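Local coordinates for ESX secretion system protein YukD (Bacillus subtilis, PDB 2BPS) that is a ubiquitin-like protein required for secretion of YukE, probably as a component or regulator of the ESX/ESAT-6-like secretion system, at residues G49-V54 with V60-C65. Residues are numbered along the deposited sequence; the frame is centred on the assembly and turned at random.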
ATOM      1  N   GLY A  49       1.166  -4.619  12.542  1.00 74.00           N
ATOM      2  CA  GLY A  49       1.286  -5.732  11.623  1.00 71.97           C
ATOM      3  C   GLY A  49       1.535  -5.241  10.215  1.00 70.91           C
ATOM      4  O   GLY A  49       2.266  -5.867   9.446  1.00 71.01           O
ATOM      5  N   HIS A  50       0.925  -4.108   9.883  1.00 70.00           N
ATOM      6  CA  HIS A  50       1.061  -3.514   8.560  1.00 68.82           C
ATOM      7  C   HIS A  50       0.738  -4.519   7.454  1.00 66.86           C
ATOM      8  O   HIS A  50       1.575  -4.819   6.607  1.00 66.29           O
ATOM      9  CB  HIS A  50       2.480  -2.972   8.368  1.00 70.74           C
ATOM     10  CG  HIS A  50       2.828  -1.847   9.295  1.00 73.72           C
ATOM     11  ND1 HIS A  50       1.926  -0.863   9.642  1.00 74.88           N
ATOM     12  CD2 HIS A  50       3.992  -1.524   9.909  1.00 74.79           C
ATOM     13  CE1 HIS A  50       2.519   0.018  10.429  1.00 75.24           C
ATOM     14  NE2 HIS A  50       3.773  -0.360  10.606  1.00 76.03           N
ATOM     15  N   TRP A  51      -0.484  -5.037   7.459  1.00 64.47           N
ATOM     16  CA  TRP A  51      -0.875  -6.003   6.447  1.00 61.54           C
ATOM     17  C   TRP A  51      -1.655  -5.350   5.308  1.00 59.77           C
ATOM     18  O   TRP A  51      -2.537  -4.506   5.527  1.00 58.11           O
ATOM     19  CB  TRP A  51      -1.690  -7.143   7.074  1.00 61.19           C
ATOM     20  CG  TRP A  51      -0.939  -7.883   8.141  1.00 62.08           C
ATOM     21  CD1 TRP A  51      -0.938  -7.608   9.480  1.00 63.57           C
ATOM     22  CD2 TRP A  51      -0.025  -8.973   7.957  1.00 61.32           C
ATOM     23  NE1 TRP A  51      -0.077  -8.457  10.140  1.00 62.31           N
ATOM     24  CE2 TRP A  51       0.496  -9.302   9.230  1.00 61.45           C
ATOM     25  CE3 TRP A  51       0.408  -9.699   6.843  1.00 60.65           C
ATOM     26  CZ2 TRP A  51       1.427 -10.329   9.419  1.00 61.47           C
ATOM     27  CZ3 TRP A  51       1.337 -10.722   7.030  1.00 60.81           C
ATOM     28  CH2 TRP A  51       1.835 -11.026   8.309  1.00 61.38           C
ATOM     29  N   ILE A  52      -1.298  -5.752   4.090  1.00 57.52           N
ATOM     30  CA  ILE A  52      -1.902  -5.254   2.860  1.00 54.67           C
ATOM     31  C   ILE A  52      -2.527  -6.380   2.060  1.00 52.17           C
ATOM     32  O   ILE A  52      -2.027  -7.502   2.033  1.00 51.22           O
ATOM     33  CB  ILE A  52      -0.843  -4.558   1.950  1.00 55.48           C
ATOM     34  CG1 ILE A  52      -0.679  -3.102   2.365  1.00 55.43           C
ATOM     35  CG2 ILE A  52      -1.232  -4.657   0.484  1.00 55.52           C
ATOM     36  CD1 ILE A  52      -0.057  -2.933   3.713  1.00 56.46           C
ATOM     37  N   ARG A  53      -3.624  -6.057   1.397  1.00 50.28           N
ATOM     38  CA  ARG A  53      -4.327  -7.016   0.564  1.00 47.28           C
ATOM     39  C   ARG A  53      -4.357  -6.461  -0.837  1.00 45.31           C
ATOM     40  O   ARG A  53      -4.837  -5.353  -1.039  1.00 45.36           O
ATOM     41  CB  ARG A  53      -5.759  -7.177   1.045  1.00 47.18           C
ATOM     42  CG  ARG A  53      -6.599  -7.995   0.115  1.00 47.43           C
ATOM     43  CD  ARG A  53      -8.079  -7.839   0.413  1.00 49.00           C
ATOM     44  NE  ARG A  53      -8.853  -8.611  -0.551  1.00 50.66           N
ATOM     45  CZ  ARG A  53     -10.034  -8.248  -1.032  1.00 50.83           C
ATOM     46  NH1 ARG A  53     -10.652  -9.022  -1.913  1.00 49.33           N
ATOM     47  NH2 ARG A  53     -10.595  -7.112  -0.635  1.00 52.09           N
ATOM     48  N   VAL A  54      -3.828  -7.198  -1.807  1.00 43.23           N
ATOM     49  CA  VAL A  54      -3.892  -6.707  -3.173  1.00 40.27           C
ATOM     50  C   VAL A  54      -5.231  -7.167  -3.689  1.00 38.86           C
ATOM     51  O   VAL A  54      -5.399  -8.302  -4.116  1.00 39.59           O
ATOM     52  CB  VAL A  54      -2.796  -7.265  -4.056  1.00 39.62           C
ATOM     53  CG1 VAL A  54      -2.984  -6.752  -5.476  1.00 37.82           C
ATOM     54  CG2 VAL A  54      -1.448  -6.840  -3.515  1.00 39.71           C
ATOM     55  N   VAL A  60      -2.764 -11.359   0.416  1.00 35.94           N
ATOM     56  CA  VAL A  60      -2.267 -10.469   1.453  1.00 37.42           C
ATOM     57  C   VAL A  60      -0.745 -10.581   1.620  1.00 39.41           C
ATOM     58  O   VAL A  60      -0.178 -11.666   1.494  1.00 40.21           O
ATOM     59  CB  VAL A  60      -2.969 -10.762   2.792  1.00 36.10           C
ATOM     60  CG1 VAL A  60      -2.232 -10.090   3.923  1.00 35.99           C
ATOM     61  CG2 VAL A  60      -4.401 -10.260   2.743  1.00 33.88           C
ATOM     62  N   PHE A  61      -0.089  -9.453   1.888  1.00 39.36           N
ATOM     63  CA  PHE A  61       1.351  -9.444   2.059  1.00 40.90           C
ATOM     64  C   PHE A  61       1.774  -8.789   3.356  1.00 43.81           C
ATOM     65  O   PHE A  61       1.115  -7.855   3.831  1.00 41.90           O
ATOM     66  CB  PHE A  61       2.016  -8.717   0.904  1.00 39.63           C
ATOM     67  CG  PHE A  61       1.851  -9.403  -0.407  1.00 40.57           C
ATOM     68  CD1 PHE A  61       0.762  -9.127  -1.215  1.00 40.24           C
ATOM     69  CD2 PHE A  61       2.777 -10.356  -0.825  1.00 41.44           C
ATOM     70  CE1 PHE A  61       0.590  -9.784  -2.420  1.00 41.14           C
ATOM     71  CE2 PHE A  61       2.616 -11.025  -2.030  1.00 41.33           C
ATOM     72  CZ  PHE A  61       1.518 -10.737  -2.830  1.00 42.84           C
ATOM     73  N   SER A  62       2.876  -9.283   3.928  1.00 46.69           N
ATOM     74  CA  SER A  62       3.390  -8.718   5.172  1.00 50.56           C
ATOM     75  C   SER A  62       3.928  -7.344   4.825  1.00 52.18           C
ATOM     76  O   SER A  62       4.546  -7.167   3.775  1.00 52.48           O
ATOM     77  CB  SER A  62       4.516  -9.578   5.762  1.00 51.38           C
ATOM     78  OG  SER A  62       4.973  -9.027   6.991  1.00 52.68           O
ATOM     79  N   GLY A  63       3.690  -6.373   5.701  1.00 53.34           N
ATOM     80  CA  GLY A  63       4.147  -5.021   5.435  1.00 54.23           C
ATOM     81  C   GLY A  63       5.650  -4.912   5.321  1.00 55.75           C
ATOM     82  O   GLY A  63       6.186  -3.854   4.989  1.00 57.50           O
ATOM     83  N   GLU A  64       6.341  -6.010   5.580  1.00 56.64           N
ATOM     84  CA  GLU A  64       7.796  -6.006   5.527  1.00 57.67           C
ATOM     85  C   GLU A  64       8.345  -6.409   4.155  1.00 56.48           C
ATOM     86  O   GLU A  64       9.472  -6.080   3.810  1.00 54.18           O
ATOM     87  CB  GLU A  64       8.324  -6.934   6.625  1.00 60.15           C
ATOM     88  CG  GLU A  64       9.689  -6.565   7.180  1.00 64.99           C
ATOM     89  CD  GLU A  64       9.757  -5.145   7.720  1.00 67.44           C
ATOM     90  OE1 GLU A  64       9.875  -4.206   6.903  1.00 70.47           O
ATOM     91  OE2 GLU A  64       9.690  -4.967   8.956  1.00 68.77           O
ATOM     92  N   CYS A  65       7.533  -7.114   3.376  1.00 57.81           N
ATOM     93  CA  CYS A  65       7.916  -7.574   2.046  1.00 59.10           C
ATOM     94  C   CYS A  65       8.293  -6.440   1.107  1.00 58.19           C
ATOM     95  O   CYS A  65       7.797  -5.325   1.226  1.00 58.63           O
ATOM     96  CB  CYS A  65       6.769  -8.359   1.409  1.00 61.04           C
ATOM     97  SG  CYS A  65       6.324  -9.900   2.237  1.00 68.20           S
TER
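Trp51 reaches across the hairpin to Ser62 with the benzo part of its indole: CZ3 lies 3.6 Å from Ser62 CB. Its CE3 comes 4.0 Å from Val60 CG1. CG of Trp51 stands beside its backbone N (chi1 -59°) and the ring is turned across that bond, which brings the six-membered ring toward the partner strand, while Gly49 O sits over one face, offset toward the rim. Further along the same face of the sheet, Val60 CG2 packs 3.8 Å from Arg53 CB, the two side chains crossing at about a right angle; the extended arginine runs on to a salt bridge with Glu79 on strand 77-80. Ile52 and Phe61, pointing to the other face, form an antiparallel hydrogen-bonded pair. Ile52 N to Phe61 O is 3.2 Å and nearly straight (177°). Phe61 N to Ile52 O is 2.8 Å. The Phe61 ring is met obliquely by Val54 CG2, 3.7 Å from CE1. In this ubiquitin-like fold, strand 59-62 closes one edge of the sheet. Ile52 and Val54 are buried against Leu78, Ile52 also against Ile33 of helix 31-39, whereas Trp51 and Val60 are exposed; the two backbone bonds thus link the strands, and side chains add mainly apolar contact.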